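Local structure of activator of Hsp90 ATPase homologue 1/2-like C-terminal domain-containing protein (Mycobacterium smegmatis, 3UID) at residues T4-D9 with L13-T18; A23-I28 with E85-S90; W42-H47 with A148-N153; D93-E98 with Q137-M142; Y113-H118 with T122-V127. The protein probably acts as a type II toxin, as does its structural homologue from Mycobacterium tuberculosis linked to the hypoxic response, and has an SRPBCC-type fold. All coordinates share one frame; numbering follows the deposited sequence.

Contact 1 (T4-D9 with L13-T18); sequences TDVKHD and LTLTIT
Asp5, Lys7 and Asp9 pair with Thr18, Thr16 and Thr14 through backbone hydrogen bonds, so 4-9 and 13-18 run antiparallel as the two arms of a hairpin. Lys7 N gives to Thr16 O at 2.9 Å, and Thr16 N returns a bond to Lys7 O. Two bulges mark the ends. Thr4 and Asp5 both face Thr18 in a classic beta bulge. There Thr4 N reaches Thr18 O at 2.8 Å, while Asp5 N and Thr4 OG1 add weak bonds to the same oxygen. Leu13 and Thr14 both face Asp9 in a G1 bulge.

Water fills in on the face that carries Asp5, Lys7 and the threonines. One molecule donates to Asp5 OD2 at 2.8 Å and to Thr16 O, and accepts from Thr18 OG1. A second water donates to Lys7 O and is hydrogen-bonded to Thr14 OG1 and Thr16 OG1. Thr14 OG1 packs 3.2 Å from Asp9 CB, the two side chains lying alongside each other. That hydroxyl is also hydrogen-bonded to Thr12 in the turn.

Apolar contacts lie on the other face. With its CG1 anti to the backbone N (chi1 173°), Val6 meets Leu15, CG1 to CD1 at 4.1 Å. Val6 CG2 is 4.4 Å from Ile17 CG1.

A carbonyl contact is separate: Thr14 O lies at the edge of the His8 ring, 3.6 Å from His8 CD2.

The hairpin is therefore two-sided. Its hydroxyl and carboxylate face is linked by water. On the other face Leu15 packs on helices 133-141 and 144-158, and Ile17 on 144-158.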
# COMPACT_ATOMS: atom_id res chain seq x y z
N THR A 4 10.09 -8.96 4.43
CA THR A 4 11.49 -9.36 4.51
C THR A 4 12.44 -8.24 4.96
O THR A 4 13.56 -8.52 5.42
CB THR A 4 12.01 -9.97 3.19
OG1 THR A 4 11.91 -9.00 2.14
CG2 THR A 4 11.20 -11.22 2.82
N ASP A 5 12.00 -6.98 4.82
CA ASP A 5 12.81 -5.84 5.27
C ASP A 5 11.95 -4.60 5.41
O ASP A 5 11.02 -4.40 4.65
CB ASP A 5 13.93 -5.54 4.27
CG ASP A 5 14.99 -4.61 4.85
OD1 ASP A 5 15.79 -5.06 5.69
OD2 ASP A 5 15.02 -3.43 4.47
N VAL A 6 12.30 -3.79 6.41
CA VAL A 6 11.74 -2.47 6.57
C VAL A 6 12.92 -1.52 6.78
O VAL A 6 13.77 -1.77 7.63
CB VAL A 6 10.84 -2.42 7.81
CG1 VAL A 6 10.39 -0.98 8.08
CG2 VAL A 6 9.65 -3.35 7.62
N LYS A 7 12.98 -0.46 5.98
CA LYS A 7 14.05 0.52 6.15
C LYS A 7 13.58 1.97 6.05
O LYS A 7 13.00 2.38 5.04
CB LYS A 7 15.19 0.30 5.15
CG LYS A 7 16.39 1.17 5.48
CD LYS A 7 17.56 0.98 4.54
CE LYS A 7 18.61 2.06 4.83
NZ LYS A 7 19.82 1.94 3.96
N HIS A 8 13.83 2.71 7.11
CA HIS A 8 13.67 4.16 7.10
C HIS A 8 15.02 4.77 6.78
O HIS A 8 15.94 4.71 7.59
CB HIS A 8 13.20 4.65 8.47
CG HIS A 8 13.15 6.15 8.61
ND1 HIS A 8 12.99 6.77 9.83
CD2 HIS A 8 13.24 7.14 7.69
CE1 HIS A 8 12.98 8.08 9.66
NE2 HIS A 8 13.14 8.33 8.37
N ASP A 9 15.12 5.34 5.59
CA ASP A 9 16.35 5.96 5.14
C ASP A 9 16.29 7.46 5.48
O ASP A 9 15.54 8.22 4.86
CB ASP A 9 16.53 5.71 3.63
CG ASP A 9 17.89 6.14 3.11
OD1 ASP A 9 18.45 7.12 3.63
OD2 ASP A 9 18.37 5.49 2.16
N LEU A 13 14.61 10.53 3.15
CA LEU A 13 13.24 10.68 3.63
C LEU A 13 12.35 9.60 3.03
O LEU A 13 11.21 9.87 2.63
CB LEU A 13 12.69 12.06 3.30
CG LEU A 13 13.50 13.24 3.85
CD1 LEU A 13 12.87 14.55 3.41
CD2 LEU A 13 13.62 13.15 5.36
N THR A 14 12.86 8.37 2.97
CA THR A 14 12.09 7.26 2.42
C THR A 14 11.79 6.19 3.46
O THR A 14 12.58 5.95 4.37
CB THR A 14 12.77 6.59 1.21
OG1 THR A 14 14.10 6.17 1.55
CG2 THR A 14 12.84 7.56 0.03
N LEU A 15 10.62 5.58 3.31
CA LEU A 15 10.30 4.35 4.02
C LEU A 15 10.07 3.25 3.00
O LEU A 15 9.17 3.35 2.16
CB LEU A 15 9.05 4.53 4.90
CG LEU A 15 8.51 3.24 5.52
CD1 LEU A 15 9.51 2.66 6.52
CD2 LEU A 15 7.18 3.50 6.20
N THR A 16 10.92 2.24 3.03
CA THR A 16 10.87 1.15 2.07
C THR A 16 10.53 -0.15 2.78
O THR A 16 11.18 -0.53 3.75
CB THR A 16 12.20 1.02 1.31
OG1 THR A 16 12.46 2.24 0.61
CG2 THR A 16 12.12 -0.11 0.30
N ILE A 17 9.48 -0.80 2.31
CA ILE A 17 9.12 -2.11 2.81
C ILE A 17 9.31 -3.12 1.68
O ILE A 17 8.90 -2.88 0.54
CB ILE A 17 7.68 -2.12 3.33
CG1 ILE A 17 7.55 -1.11 4.48
CG2 ILE A 17 7.29 -3.53 3.78
CD1 ILE A 17 6.28 -1.24 5.29
N THR A 18 9.98 -4.21 1.99
CA THR A 18 10.23 -5.26 1.01
C THR A 18 9.50 -6.52 1.46
O THR A 18 9.46 -6.83 2.65
CB THR A 18 11.73 -5.54 0.86
OG1 THR A 18 12.43 -4.32 0.58
CG2 THR A 18 12.00 -6.55 -0.25
O HOH W 1 13.15 -2.46 2.70
O HOH W 2 14.05 3.59 2.53

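Contact 2 (A23-I28 with E85-S90); sequences APVTRI and EPHSFS
The side chains of Val25 and Pro86 cross at about a right angle. Val25 stands in the first turn of helix 25-33. Pro86 follows a cis peptide bond in the turn before strand 88-96. One methyl of Val25 does nearly all the touching. CG1 lies anti to the backbone N (chi1 164°), which carries it out from the helix to the proline. It is 3.8 Å from Pro86 CB and equally far from Pro86 CG, so the methyl sits at the CB-CG edge of the pyrrolidine ring. It also lies 3.2 Å from Pro86 O.

Two looser contacts flank this one. Thr26 is the next residue of the helix, and its CG2 is 4.4 Å from Pro86 CG. On the strand side, one of the two conformers of His87 brings its CD2 within 4.4 Å of Val25 CG1, a loose and doubtful touch. His87 NE2, next to CD2 in the ring, is hydrogen-bonded to Glu117 on the neighbouring strand. Trp29, one turn further along the helix, also touches Pro86.

Pro24 is at the N-cap position of the helix, and Ile28 N bonds to Pro24 O at 3.2 Å.

No hydrogen bond crosses between the two segments. The contact is van der Waals in character and packs the first turn of the helix on the loop that leads into strand 88-96. Its polar cost falls on Pro86 O, which is buried beneath the valine methyl and has no hydrogen-bonding partner in the model.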
# COMPACT_ATOMS: atom_id res chain seq x y z
N ALA A 23 4.23 -16.42 -5.40
CA ALA A 23 3.36 -16.39 -6.55
C ALA A 23 4.02 -15.52 -7.61
O ALA A 23 4.90 -14.71 -7.29
CB ALA A 23 1.97 -15.82 -6.17
N PRO A 24 3.62 -15.69 -8.87
CA PRO A 24 4.24 -14.95 -9.97
C PRO A 24 3.93 -13.46 -9.93
O PRO A 24 2.93 -13.05 -9.34
CB PRO A 24 3.62 -15.59 -11.22
CG PRO A 24 3.19 -16.95 -10.78
CD PRO A 24 2.78 -16.80 -9.35
N VAL A 25 4.79 -12.66 -10.57
CA VAL A 25 4.58 -11.23 -10.64
C VAL A 25 3.20 -10.89 -11.21
O VAL A 25 2.54 -9.97 -10.72
CB VAL A 25 5.65 -10.56 -11.49
CG1 VAL A 25 5.21 -9.17 -11.88
CG2 VAL A 25 6.98 -10.51 -10.72
N THR A 26 2.77 -11.63 -12.23
CA THR A 26 1.46 -11.38 -12.83
C THR A 26 0.33 -11.53 -11.82
O THR A 26 -0.64 -10.77 -11.85
CB THR A 26 1.20 -12.27 -14.06
OG1 THR A 26 1.41 -13.65 -13.71
CG2 THR A 26 2.14 -11.89 -15.18
N ARG A 27 0.46 -12.50 -10.93
CA ARG A 27 -0.54 -12.69 -9.86
C ARG A 27 -0.57 -11.54 -8.85
O ARG A 27 -1.65 -11.04 -8.50
CB ARG A 27 -0.29 -14.00 -9.10
CG ARG A 27 -1.19 -14.11 -7.84
CD ARG A 27 -2.62 -14.32 -8.27
NE ARG A 27 -3.58 -14.31 -7.15
CZ ARG A 27 -4.28 -13.24 -6.78
NH1 ARG A 27 -4.13 -12.08 -7.41
NH2 ARG A 27 -5.13 -13.32 -5.77
N ILE A 28 0.59 -11.11 -8.37
CA ILE A 28 0.67 -10.02 -7.42
C ILE A 28 0.13 -8.72 -8.02
O ILE A 28 -0.54 -7.95 -7.35
CB ILE A 28 2.11 -9.84 -6.89
CG1 ILE A 28 2.62 -11.16 -6.30
CG2 ILE A 28 2.16 -8.75 -5.84
CD1 ILE A 28 1.80 -11.66 -5.11
N GLU A 85 2.44 -2.28 -16.19
CA GLU A 85 2.04 -3.65 -15.87
C GLU A 85 3.01 -4.67 -16.48
O GLU A 85 3.41 -4.54 -17.64
CB GLU A 85 0.62 -3.92 -16.40
CG GLU A 85 0.14 -5.34 -16.14
CD GLU A 85 -1.24 -5.61 -16.73
OE1 GLU A 85 -1.93 -4.64 -17.11
OE2 GLU A 85 -1.65 -6.79 -16.79
N PRO A 86 3.38 -5.71 -15.71
CA PRO A 86 3.01 -5.98 -14.32
C PRO A 86 4.14 -5.63 -13.35
O PRO A 86 4.14 -6.14 -12.23
CB PRO A 86 2.87 -7.50 -14.33
CG PRO A 86 3.98 -7.93 -15.24
CD PRO A 86 4.02 -6.88 -16.33
N HIS A 87 5.08 -4.78 -13.75
CA HIS A 87 6.26 -4.57 -12.92
C HIS A 87 6.20 -3.40 -11.95
O HIS A 87 6.86 -3.43 -10.93
CB HIS A 87 7.53 -4.48 -13.76
CG HIS A 87 7.98 -5.80 -14.30
ND1 HIS A 87 7.94 -6.10 -15.65
CD2 HIS A 87 8.46 -6.90 -13.68
CE1 HIS A 87 8.38 -7.33 -15.83
NE2 HIS A 87 8.71 -7.84 -14.66
N SER A 88 5.40 -2.38 -12.25
CA SER A 88 5.43 -1.21 -11.36
C SER A 88 4.26 -0.27 -11.56
O SER A 88 3.69 -0.21 -12.65
CB SER A 88 6.74 -0.44 -11.60
OG SER A 88 6.96 0.55 -10.61
N PHE A 89 3.89 0.43 -10.49
CA PHE A 89 3.04 1.62 -10.61
C PHE A 89 3.47 2.67 -9.60
O PHE A 89 4.14 2.35 -8.62
CB PHE A 89 1.52 1.31 -10.59
CG PHE A 89 0.98 0.79 -9.28
CD1 PHE A 89 0.42 1.66 -8.35
CD2 PHE A 89 1.01 -0.57 -8.99
CE1 PHE A 89 -0.10 1.19 -7.14
CE2 PHE A 89 0.49 -1.05 -7.78
CZ PHE A 89 -0.07 -0.16 -6.85
N SER A 90 3.13 3.92 -9.88
CA SER A 90 3.58 5.04 -9.06
C SER A 90 2.40 5.94 -8.77
O SER A 90 1.50 6.06 -9.59
CB SER A 90 4.65 5.83 -9.81
OG SER A 90 5.77 5.02 -10.11

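Contact 3 (W42-H47 with A148-N153); sequences WGPPSH and ASSAIN
The torsions of Trp42 turn its indole back to helix 144-158, although its CB points away from it. CG lies anti to the carbonyl carbon, beside the backbone N (chi1 -80°), and chi2 is near zero (-5°). This brings CD1, on the five-membered ring, 3.8 Å from Ala151 CB. The methyl sits in the indole plane, at the edge of the ring.

The second touch involves Ser150 of the same helix. Its OG is anti to the backbone N (chi1 176°) and lies 3.8 Å from Pro44 CG. The CB of Pro44 points toward the helix, and the residue begins a type I beta turn that ends at His47. The turn is closed by His47 N bonding to Pro44 O at 3.0 Å. Ser46 OG and His47 ND1 are also hydrogen-bonded, at 2.7 Å, which ties the two side chains of the turn together.

The indole also meets Tyr64 edge-to-face and Trp78 with planes steeply inclined. Meanwhile Ile152 of the helix packs on strand 14-21. The contact thus joins the loop after helix 35-42 to the long C-terminal helix that lies against the curved antiparallel sheet, an arrangement typical of the Bet v 1-like (SRPBCC) fold.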
# COMPACT_ATOMS: atom_id res chain seq x y z
N TRP A 42 -6.32 -5.35 2.34
CA TRP A 42 -6.32 -4.18 3.22
C TRP A 42 -7.29 -4.32 4.39
O TRP A 42 -7.19 -3.57 5.37
CB TRP A 42 -6.69 -2.93 2.43
CG TRP A 42 -5.60 -2.33 1.63
CD1 TRP A 42 -4.29 -2.72 1.59
CD2 TRP A 42 -5.71 -1.23 0.73
NE1 TRP A 42 -3.58 -1.92 0.73
CE2 TRP A 42 -4.43 -0.99 0.19
CE3 TRP A 42 -6.76 -0.40 0.34
CZ2 TRP A 42 -4.17 0.03 -0.72
CZ3 TRP A 42 -6.50 0.63 -0.58
CH2 TRP A 42 -5.22 0.83 -1.09
N GLY A 43 -8.22 -5.27 4.28
CA GLY A 43 -9.29 -5.43 5.26
C GLY A 43 -9.48 -6.85 5.79
O GLY A 43 -10.46 -7.52 5.47
N PRO A 44 -8.55 -7.29 6.65
CA PRO A 44 -8.80 -8.52 7.43
C PRO A 44 -10.03 -8.30 8.34
O PRO A 44 -10.47 -7.16 8.50
CB PRO A 44 -7.52 -8.68 8.24
CG PRO A 44 -6.98 -7.30 8.38
CD PRO A 44 -7.40 -6.53 7.17
N PRO A 45 -10.58 -9.37 8.91
CA PRO A 45 -11.85 -9.26 9.66
C PRO A 45 -11.83 -8.19 10.75
O PRO A 45 -12.83 -7.48 10.92
CB PRO A 45 -11.99 -10.65 10.29
CG PRO A 45 -11.26 -11.55 9.35
CD PRO A 45 -10.08 -10.76 8.89
N SER A 46 -10.71 -8.07 11.47
CA SER A 46 -10.61 -7.11 12.57
C SER A 46 -10.42 -5.65 12.13
O SER A 46 -10.68 -4.74 12.92
CB SER A 46 -9.50 -7.50 13.55
OG SER A 46 -8.23 -7.38 12.93
N HIS A 47 -9.96 -5.44 10.90
CA HIS A 47 -9.69 -4.09 10.40
C HIS A 47 -10.27 -3.89 9.00
O HIS A 47 -9.52 -3.84 8.01
CB HIS A 47 -8.18 -3.83 10.37
CG HIS A 47 -7.57 -3.72 11.73
ND1 HIS A 47 -7.33 -4.82 12.53
CD2 HIS A 47 -7.20 -2.64 12.46
CE1 HIS A 47 -6.82 -4.42 13.68
NE2 HIS A 47 -6.73 -3.11 13.66
N ALA A 148 0.92 -1.75 6.65
CA ALA A 148 1.54 -2.29 5.43
C ALA A 148 1.89 -3.76 5.62
O ALA A 148 1.69 -4.59 4.72
CB ALA A 148 2.77 -1.48 5.08
N SER A 149 2.40 -4.09 6.80
CA SER A 149 2.71 -5.48 7.14
C SER A 149 1.47 -6.37 7.15
O SER A 149 1.52 -7.50 6.67
CB SER A 149 3.41 -5.56 8.49
OG SER A 149 4.66 -4.89 8.46
N SER A 150 0.37 -5.89 7.72
CA SER A 150 -0.87 -6.64 7.68
C SER A 150 -1.29 -6.97 6.25
O SER A 150 -1.68 -8.11 5.96
CB SER A 150 -2.00 -5.87 8.38
OG SER A 150 -3.25 -6.55 8.27
N ALA A 151 -1.22 -5.98 5.35
CA ALA A 151 -1.64 -6.21 3.97
C ALA A 151 -0.76 -7.27 3.32
O ALA A 151 -1.24 -8.15 2.62
CB ALA A 151 -1.62 -4.91 3.18
N ILE A 152 0.54 -7.18 3.57
CA ILE A 152 1.48 -8.18 3.05
C ILE A 152 1.16 -9.59 3.55
O ILE A 152 1.14 -10.55 2.76
CB ILE A 152 2.92 -7.77 3.36
CG1 ILE A 152 3.32 -6.62 2.42
CG2 ILE A 152 3.88 -8.94 3.19
CD1 ILE A 152 4.49 -5.78 2.98
N ASN A 153 0.85 -9.71 4.83
CA ASN A 153 0.45 -11.01 5.36
C ASN A 153 -0.88 -11.49 4.79
O ASN A 153 -1.05 -12.68 4.57
CB ASN A 153 0.40 -10.99 6.89
CG ASN A 153 1.77 -10.77 7.49
OD1 ASN A 153 2.79 -11.14 6.89
ND2 ASN A 153 1.81 -10.15 8.66

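Contact 4 (D93-E98 with Q137-M142); sequences DGFADE and QQVLDM
Phe95 has the terminal methyl of Met142 over one face of its ring. Met142 CE lies 3.8 Å from the ring centroid, 30° off the ring normal, in a CH-pi contact. The methyl is displaced to the outer part of the ring, closest to CZ at 3.4 Å. The sulfur follows at a greater distance. Met142 SD is 4.7 Å from the Phe95 centroid in an oblique position, so this is also a Met-aromatic contact. The two side chains approach from opposite directions. Met142 runs extended through chi2 and then bends at its last torsion (chi3 41°), which folds the methyl over the phenyl ring.

Val139 meets the same ring differently. Its CG2 is in the ring plane, at the edge, 3.8 Å from Phe95 CE2. A face and an edge of one phenyl group are thus taken by residues three apart on the segment 137-142. Val139 is buried, and also packs on Tyr130 and on Val144 of helix 144-158. Thr104 of the long loop after strand 88-96 touches Phe95 too. Within the helix, Gln137 NE2 is hydrogen-bonded to Asp141 OD1 at 3.0 Å.

No hydrogen bond passes between the segments, whose backbones stay well apart, with Phe95 CA and Val139 CA 10.1 Å from each other. The end of strand 88-96 is joined to segment 137-142 by side chains alone, through dispersion and the soft sulfur-methyl group lying against the aromatic ring.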
# COMPACT_ATOMS: atom_id res chain seq x y z
N ASP A 93 0.07 9.83 -2.56
CA ASP A 93 -0.91 9.40 -1.57
C ASP A 93 -1.20 10.48 -0.54
O ASP A 93 -0.28 11.11 -0.02
CB ASP A 93 -0.40 8.12 -0.89
CG ASP A 93 -1.25 7.71 0.29
OD1 ASP A 93 -2.40 7.27 0.07
OD2 ASP A 93 -0.78 7.84 1.44
N GLY A 94 -2.49 10.68 -0.25
CA GLY A 94 -2.90 11.66 0.74
C GLY A 94 -3.93 11.14 1.72
O GLY A 94 -4.68 10.22 1.40
N PHE A 95 -3.96 11.72 2.91
CA PHE A 95 -4.97 11.39 3.93
C PHE A 95 -6.18 12.28 3.76
O PHE A 95 -6.05 13.44 3.36
CB PHE A 95 -4.40 11.58 5.33
CG PHE A 95 -3.29 10.63 5.66
CD1 PHE A 95 -3.54 9.27 5.81
CD2 PHE A 95 -1.99 11.08 5.81
CE1 PHE A 95 -2.52 8.39 6.11
CE2 PHE A 95 -0.96 10.21 6.11
CZ PHE A 95 -1.23 8.86 6.25
N ALA A 96 -7.36 11.74 4.09
CA ALA A 96 -8.60 12.48 3.86
C ALA A 96 -9.71 12.15 4.86
O ALA A 96 -9.61 11.20 5.63
CB ALA A 96 -9.11 12.23 2.43
N ASP A 97 -10.78 12.95 4.81
CA ASP A 97 -11.96 12.70 5.61
C ASP A 97 -12.90 11.75 4.88
O ASP A 97 -12.52 11.18 3.86
CB ASP A 97 -12.64 14.02 6.03
CG ASP A 97 -13.20 14.82 4.85
OD1 ASP A 97 -13.41 14.23 3.77
OD2 ASP A 97 -13.46 16.03 5.03
N GLU A 98 -14.09 11.54 5.41
CA GLU A 98 -15.01 10.56 4.84
C GLU A 98 -15.40 10.91 3.40
O GLU A 98 -15.77 10.04 2.62
CB GLU A 98 -16.26 10.44 5.72
CG GLU A 98 -17.16 9.27 5.36
CD GLU A 98 -16.76 7.97 6.03
OE1 GLU A 98 -15.86 8.00 6.89
OE2 GLU A 98 -17.37 6.92 5.71
N GLN A 137 7.90 11.22 10.21
CA GLN A 137 7.80 10.80 11.60
C GLN A 137 6.33 10.70 12.02
O GLN A 137 5.95 9.77 12.71
CB GLN A 137 8.55 11.76 12.52
CG GLN A 137 8.63 11.26 13.96
CD GLN A 137 9.20 9.86 14.04
OE1 GLN A 137 10.31 9.60 13.59
NE2 GLN A 137 8.43 8.95 14.61
N GLN A 138 5.52 11.66 11.59
CA GLN A 138 4.12 11.68 11.99
C GLN A 138 3.37 10.48 11.40
O GLN A 138 2.51 9.90 12.06
CB GLN A 138 3.45 12.99 11.60
CG GLN A 138 2.04 13.13 12.18
CD GLN A 138 1.39 14.45 11.85
OE1 GLN A 138 2.07 15.46 11.64
NE2 GLN A 138 0.06 14.47 11.80
N VAL A 139 3.70 10.12 10.16
CA VAL A 139 3.08 8.98 9.52
C VAL A 139 3.55 7.67 10.16
O VAL A 139 2.76 6.74 10.33
CB VAL A 139 3.34 9.00 8.00
CG1 VAL A 139 2.86 7.72 7.35
CG2 VAL A 139 2.66 10.22 7.38
N LEU A 140 4.83 7.60 10.54
CA LEU A 140 5.32 6.43 11.27
C LEU A 140 4.55 6.27 12.58
O LEU A 140 4.22 5.15 12.99
CB LEU A 140 6.83 6.52 11.53
CG LEU A 140 7.77 6.28 10.35
CD1 LEU A 140 9.18 6.79 10.67
CD2 LEU A 140 7.82 4.82 9.94
N ASP A 141 4.25 7.38 13.23
CA ASP A 141 3.58 7.33 14.52
C ASP A 141 2.12 6.89 14.40
O ASP A 141 1.53 6.41 15.38
CB ASP A 141 3.69 8.67 15.23
CG ASP A 141 5.09 8.92 15.79
OD1 ASP A 141 5.90 7.97 15.82
OD2 ASP A 141 5.36 10.06 16.22
N MET A 142 1.54 7.06 13.22
CA MET A 142 0.17 6.66 12.94
C MET A 142 0.03 5.16 12.71
O MET A 142 -1.08 4.64 12.61
CB MET A 142 -0.38 7.41 11.72
CG MET A 142 -0.67 8.89 11.97
SD MET A 142 -0.93 9.78 10.43
CE MET A 142 -1.92 8.59 9.52

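Contact 5 (Y113-H118 with T122-V127); sequences YTFTEH and TRATYV
The ring of Tyr113 carries Tyr126 CD1 over the centre of one face, 3.3 Å above the plane. The edge of Tyr126 is what points at it, in a T-shaped stack with planes at 84° and centroids 4.6 Å apart. Phe115 receives Ala124 CB at its edge, 3.7 Å from CD1, and Tyr126 OH lies further round that edge. At the hairpin end, His118 CD2 stands over one face of the Arg123 guanidinium, toward its rim. The two planes are 32° apart. The close approach of Arg123 NH2 to His118 NE2, 2.8 Å at a poor angle, is doubtful and not a hydrogen bond. Arg123 NH2 also makes a long, weak ion pair with Glu20.

The backbones between them form an antiparallel ladder. Thr114 and Thr125 form one hydrogen-bonded pair, with Thr125 N to Thr114 O at 2.8 Å. Thr116 and Arg123 form the next, with Thr116 N to Arg123 O at 2.9 Å. On the threonine face, a water donates to Arg123 O and is bonded to Thr116 OG1, with a weak link to Thr125 OG1.

Strand 121-129 is bordered by 14-21, and strand 109-118 by 88-96. Helix 25-33 packs on the aromatic face: Phe115 touches Ile28 and Trp29 and meets the ring of Tyr32, whose hydroxyl is hydrogen-bonded to Tyr126 OH.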
# COMPACT_ATOMS: atom_id res chain seq x y z
N TYR A 113 5.71 1.32 -6.34
CA TYR A 113 5.65 -0.11 -6.06
C TYR A 113 6.27 -0.87 -7.21
O TYR A 113 5.90 -0.66 -8.37
CB TYR A 113 4.20 -0.56 -5.94
CG TYR A 113 3.46 -0.10 -4.69
CD1 TYR A 113 3.97 0.88 -3.85
CD2 TYR A 113 2.23 -0.67 -4.37
CE1 TYR A 113 3.27 1.28 -2.69
CE2 TYR A 113 1.52 -0.29 -3.25
CZ TYR A 113 2.04 0.68 -2.42
OH TYR A 113 1.34 1.06 -1.30
N THR A 114 7.21 -1.76 -6.90
CA THR A 114 7.89 -2.52 -7.93
C THR A 114 7.82 -4.01 -7.62
O THR A 114 8.10 -4.43 -6.49
CB THR A 114 9.34 -2.04 -8.08
OG1 THR A 114 9.33 -0.64 -8.37
CG2 THR A 114 10.04 -2.78 -9.20
N PHE A 115 7.43 -4.80 -8.63
CA PHE A 115 7.27 -6.25 -8.50
C PHE A 115 8.21 -6.93 -9.49
O PHE A 115 8.12 -6.75 -10.70
CB PHE A 115 5.82 -6.65 -8.80
CG PHE A 115 4.81 -5.83 -8.05
CD1 PHE A 115 4.72 -5.92 -6.68
CD2 PHE A 115 3.97 -4.95 -8.72
CE1 PHE A 115 3.80 -5.16 -5.98
CE2 PHE A 115 3.06 -4.18 -8.03
CZ PHE A 115 2.97 -4.29 -6.65
N THR A 116 9.15 -7.71 -8.96
CA THR A 116 10.11 -8.38 -9.83
C THR A 116 10.23 -9.86 -9.51
O THR A 116 9.98 -10.29 -8.39
CB THR A 116 11.48 -7.70 -9.80
OG1 THR A 116 11.93 -7.59 -8.45
CG2 THR A 116 11.37 -6.30 -10.41
N GLU A 117 10.61 -10.62 -10.53
CA GLU A 117 10.71 -12.06 -10.39
C GLU A 117 11.83 -12.39 -9.43
O GLU A 117 12.94 -11.85 -9.53
CB GLU A 117 10.94 -12.70 -11.76
CG GLU A 117 9.85 -12.42 -12.81
CD GLU A 117 9.90 -11.00 -13.39
OE1 GLU A 117 10.89 -10.27 -13.13
OE2 GLU A 117 8.95 -10.63 -14.12
N HIS A 118 11.54 -13.26 -8.48
CA HIS A 118 12.51 -13.64 -7.47
C HIS A 118 12.25 -15.10 -7.11
O HIS A 118 11.41 -15.39 -6.25
CB HIS A 118 12.39 -12.74 -6.25
CG HIS A 118 13.51 -12.90 -5.27
ND1 HIS A 118 13.50 -13.87 -4.28
CD2 HIS A 118 14.67 -12.23 -5.12
CE1 HIS A 118 14.61 -13.78 -3.57
NE2 HIS A 118 15.34 -12.79 -4.06
N THR A 122 7.79 -13.59 -6.30
CA THR A 122 7.83 -12.15 -6.47
C THR A 122 8.50 -11.46 -5.30
O THR A 122 8.17 -11.72 -4.14
CB THR A 122 6.41 -11.57 -6.58
OG1 THR A 122 5.78 -12.11 -7.74
CG2 THR A 122 6.43 -10.04 -6.69
N ARG A 123 9.45 -10.58 -5.61
CA ARG A 123 9.89 -9.62 -4.62
C ARG A 123 9.15 -8.32 -4.89
O ARG A 123 9.16 -7.81 -6.02
CB ARG A 123 11.39 -9.39 -4.70
CG ARG A 123 11.85 -8.21 -3.85
CD ARG A 123 13.35 -8.07 -3.88
NE ARG A 123 14.00 -9.23 -3.26
CZ ARG A 123 15.31 -9.39 -3.18
NH1 ARG A 123 16.13 -8.48 -3.68
NH2 ARG A 123 15.81 -10.48 -2.60
N ALA A 124 8.50 -7.79 -3.86
CA ALA A 124 7.79 -6.53 -3.96
C ALA A 124 8.52 -5.48 -3.14
O ALA A 124 8.81 -5.72 -1.96
CB ALA A 124 6.38 -6.68 -3.44
N THR A 125 8.79 -4.33 -3.75
CA THR A 125 9.44 -3.24 -3.05
C THR A 125 8.52 -2.04 -3.08
O THR A 125 8.11 -1.58 -4.15
CB THR A 125 10.78 -2.88 -3.71
OG1 THR A 125 11.62 -4.05 -3.75
CG2 THR A 125 11.48 -1.80 -2.91
N TYR A 126 8.15 -1.56 -1.89
CA TYR A 126 7.24 -0.44 -1.75
C TYR A 126 8.02 0.75 -1.18
O TYR A 126 8.38 0.74 0.00
CB TYR A 126 6.11 -0.81 -0.79
CG TYR A 126 5.37 -2.11 -1.10
CD1 TYR A 126 4.20 -2.10 -1.85
CD2 TYR A 126 5.83 -3.33 -0.61
CE1 TYR A 126 3.50 -3.29 -2.09
CE2 TYR A 126 5.14 -4.52 -0.86
CZ TYR A 126 3.98 -4.49 -1.60
OH TYR A 126 3.28 -5.66 -1.86
N VAL A 127 8.27 1.75 -2.01
CA VAL A 127 9.09 2.89 -1.61
C VAL A 127 8.24 4.15 -1.51
O VAL A 127 7.68 4.61 -2.51
CB VAL A 127 10.23 3.17 -2.61
CG1 VAL A 127 11.08 4.37 -2.15
CG2 VAL A 127 11.12 1.93 -2.81
O HOH W 3 10.03 0.51 -5.95
O HOH W 4 10.93 -5.46 -6.69

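In the fold
From the N terminus, contact 1 closes the first hairpin before any other contact opens. Contact 2 then opens at helix 25-33 and closes at the start of strand 88-96. Contact 3 opens inside that loop and closes only on helix 144-158, so contacts 2 and 3 cross. Contact 4 is nested inside the loop of contact 3, and contact 5, the 109-118/121-129 hairpin, is nested inside both. Contacts 1 and 5 sit on neighbouring strands of one antiparallel sheet, and contact 2 adjoins contact 5 through strand 88-96. Contacts 3 and 4 tie the two C-terminal helices to the rest of the fold, and both touch the hairpin of contact 1.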